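Local atomic coordinates of lombricine kinase (Urechis caupo, PDB entry 3JQ3), a protein that probably catalyses reversible phosphoryl transfer between ATP and the guanidino compound lombricine, as a member of the ATP:guanido phosphotransferase family. Residues K111-C116 with A280-Q285. Residues are numbered along the deposited sequence; the frame is centred on the assembly and turned at random.
Sequences KYVKSC and ASVHVQ. With ADP (adenosine-5'-diphosphate), chain B.
Lys114 and Ser115 both stand opposite His283, where segments 111-116 and 280-285 run antiparallel. The amide of Lys114 donates to the carbonyl of His283 (N to O 2.6 Å, nearly straight), while the amide of His283 returns a bond to Ser115 O at 3.0 Å. The pairs Val113 with Val284 and Cys116 with Val282 thus enclose two residues against one, a beta bulge, with Lys114 in a helix-like conformation (phi/psi -91°/-30°). Before it, Gln285 N reaches Tyr112 O at 2.8 Å, and the side chain of Lys114 curls back to give NZ to Lys111 O.

The two strands are central neighbours in the antiparallel sheet of the phosphagen kinase catalytic domain. Ser115, ending the bulge, and His283 point to the same face of this sheet, where the adenine of ADP lies. With Ser115 OG set between backbone N and carbonyl carbon (chi1 59°), the hydroxyl donates to ADP N1 at 2.7 Å. One face of the His283 ring meets the base at a tilt, ADP N1 standing 3.3 Å above the ring plane, toward its rim. Farther along, Ser281 OG donates to ADP N7, so hydroxyls from both strands read the purine.

Apolar contacts occupy the other face: Val113 CG1 lies 4.1 Å from Val282 CB, the side chains meeting at about a right angle, and Cys116 SG lies 4.0 Å from Val282 CG1. Helix 333-355 packs here, through Val344 against Val282.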
# COMPACT_ATOMS: atom_id res chain seq x y z
N LYS A 111 19.25 -35.53 -19.57
CA LYS A 111 19.23 -36.48 -18.48
C LYS A 111 19.27 -35.71 -17.16
O LYS A 111 18.79 -36.18 -16.13
CB LYS A 111 20.43 -37.42 -18.58
CG LYS A 111 20.27 -38.76 -17.89
CD LYS A 111 20.58 -38.68 -16.40
CE LYS A 111 20.89 -40.06 -15.84
NZ LYS A 111 22.07 -40.67 -16.50
N TYR A 112 19.84 -34.51 -17.22
CA TYR A 112 20.00 -33.67 -16.04
C TYR A 112 19.17 -32.40 -16.15
O TYR A 112 18.54 -31.96 -15.19
CB TYR A 112 21.47 -33.34 -15.82
CG TYR A 112 22.33 -34.57 -15.64
CD1 TYR A 112 22.80 -35.28 -16.73
CD2 TYR A 112 22.67 -35.01 -14.36
CE1 TYR A 112 23.58 -36.41 -16.56
CE2 TYR A 112 23.44 -36.14 -14.19
CZ TYR A 112 23.90 -36.84 -15.29
OH TYR A 112 24.67 -37.96 -15.11
N VAL A 113 19.18 -31.80 -17.34
CA VAL A 113 18.41 -30.58 -17.58
C VAL A 113 17.00 -30.91 -18.04
O VAL A 113 16.79 -31.47 -19.11
CB VAL A 113 19.10 -29.68 -18.62
CG1 VAL A 113 18.18 -28.54 -19.03
CG2 VAL A 113 20.40 -29.13 -18.05
N LYS A 114 16.03 -30.55 -17.20
CA LYS A 114 14.63 -30.92 -17.42
C LYS A 114 13.86 -29.87 -18.22
O LYS A 114 12.92 -30.21 -18.94
CB LYS A 114 13.94 -31.15 -16.07
CG LYS A 114 14.68 -32.10 -15.14
CD LYS A 114 14.93 -33.44 -15.82
CE LYS A 114 15.73 -34.37 -14.93
NZ LYS A 114 16.05 -35.65 -15.63
N SER A 115 14.25 -28.61 -18.09
CA SER A 115 13.56 -27.53 -18.79
C SER A 115 14.42 -26.28 -18.88
O SER A 115 15.36 -26.10 -18.11
CB SER A 115 12.23 -27.21 -18.12
OG SER A 115 12.42 -26.81 -16.77
N CYS A 116 14.09 -25.41 -19.83
CA CYS A 116 14.84 -24.17 -20.01
C CYS A 116 13.90 -22.97 -20.07
O CYS A 116 12.81 -23.05 -20.63
CB CYS A 116 15.69 -24.23 -21.28
SG CYS A 116 16.92 -25.56 -21.25
N ALA A 280 18.18 -16.16 -17.66
CA ALA A 280 18.14 -17.46 -18.32
C ALA A 280 18.36 -18.53 -17.27
O ALA A 280 19.32 -18.47 -16.52
CB ALA A 280 19.20 -17.54 -19.39
N SER A 281 17.47 -19.51 -17.22
CA SER A 281 17.56 -20.55 -16.21
C SER A 281 17.27 -21.93 -16.78
O SER A 281 16.65 -22.07 -17.83
CB SER A 281 16.58 -20.26 -15.08
OG SER A 281 15.25 -20.47 -15.51
N VAL A 282 17.74 -22.94 -16.06
CA VAL A 282 17.39 -24.32 -16.36
C VAL A 282 16.95 -25.00 -15.07
O VAL A 282 17.32 -24.59 -13.97
CB VAL A 282 18.60 -25.10 -16.91
CG1 VAL A 282 19.13 -24.44 -18.17
CG2 VAL A 282 19.69 -25.21 -15.85
N HIS A 283 16.14 -26.04 -15.21
CA HIS A 283 15.89 -26.96 -14.12
C HIS A 283 16.85 -28.12 -14.32
O HIS A 283 16.75 -28.85 -15.30
CB HIS A 283 14.44 -27.44 -14.11
CG HIS A 283 13.49 -26.47 -13.49
ND1 HIS A 283 12.26 -26.84 -13.00
CD2 HIS A 283 13.59 -25.14 -13.27
CE1 HIS A 283 11.64 -25.78 -12.51
NE2 HIS A 283 12.43 -24.73 -12.66
N VAL A 284 17.80 -28.26 -13.40
CA VAL A 284 18.83 -29.29 -13.53
C VAL A 284 18.93 -30.13 -12.26
O VAL A 284 19.02 -29.61 -11.15
CB VAL A 284 20.21 -28.66 -13.86
CG1 VAL A 284 20.51 -27.51 -12.91
CG2 VAL A 284 21.31 -29.71 -13.80
N GLN A 285 18.90 -31.45 -12.44
CA GLN A 285 18.94 -32.38 -11.32
C GLN A 285 20.37 -32.72 -10.94
O GLN A 285 21.14 -33.21 -11.77
CB GLN A 285 18.17 -33.65 -11.68
CG GLN A 285 17.82 -34.52 -10.49
CD GLN A 285 16.79 -35.57 -10.83
OE1 GLN A 285 15.82 -35.78 -10.09
NE2 GLN A 285 16.97 -36.23 -11.97
PB ADP B . 11.58 -14.83 -12.17
O1B ADP B . 11.01 -13.85 -11.17
O2B ADP B . 10.57 -15.45 -13.09
O3B ADP B . 12.82 -14.33 -12.88
PA ADP B . 11.27 -16.70 -10.08
O1A ADP B . 10.27 -15.69 -9.58
O2A ADP B . 12.26 -17.33 -9.12
O3A ADP B . 12.13 -16.05 -11.28
O5' ADP B . 10.48 -17.92 -10.78
C5' ADP B . 9.17 -17.76 -11.32
C4' ADP B . 8.66 -19.13 -11.74
O4' ADP B . 9.33 -19.58 -12.92
C3' ADP B . 8.91 -20.17 -10.66
O3' ADP B . 7.66 -20.68 -10.19
C2' ADP B . 9.69 -21.28 -11.33
O2' ADP B . 9.08 -22.55 -11.06
C1' ADP B . 9.64 -20.97 -12.81
N9 ADP B . 10.93 -21.29 -13.48
C8 ADP B . 12.09 -20.63 -13.33
N7 ADP B . 13.07 -21.19 -14.09
C5 ADP B . 12.53 -22.24 -14.74
C6 ADP B . 13.01 -23.26 -15.70
N6 ADP B . 14.30 -23.29 -16.14
N1 ADP B . 12.12 -24.17 -16.14
C2 ADP B . 10.84 -24.17 -15.72
N3 ADP B . 10.33 -23.27 -14.85
C4 ADP B . 11.12 -22.30 -14.34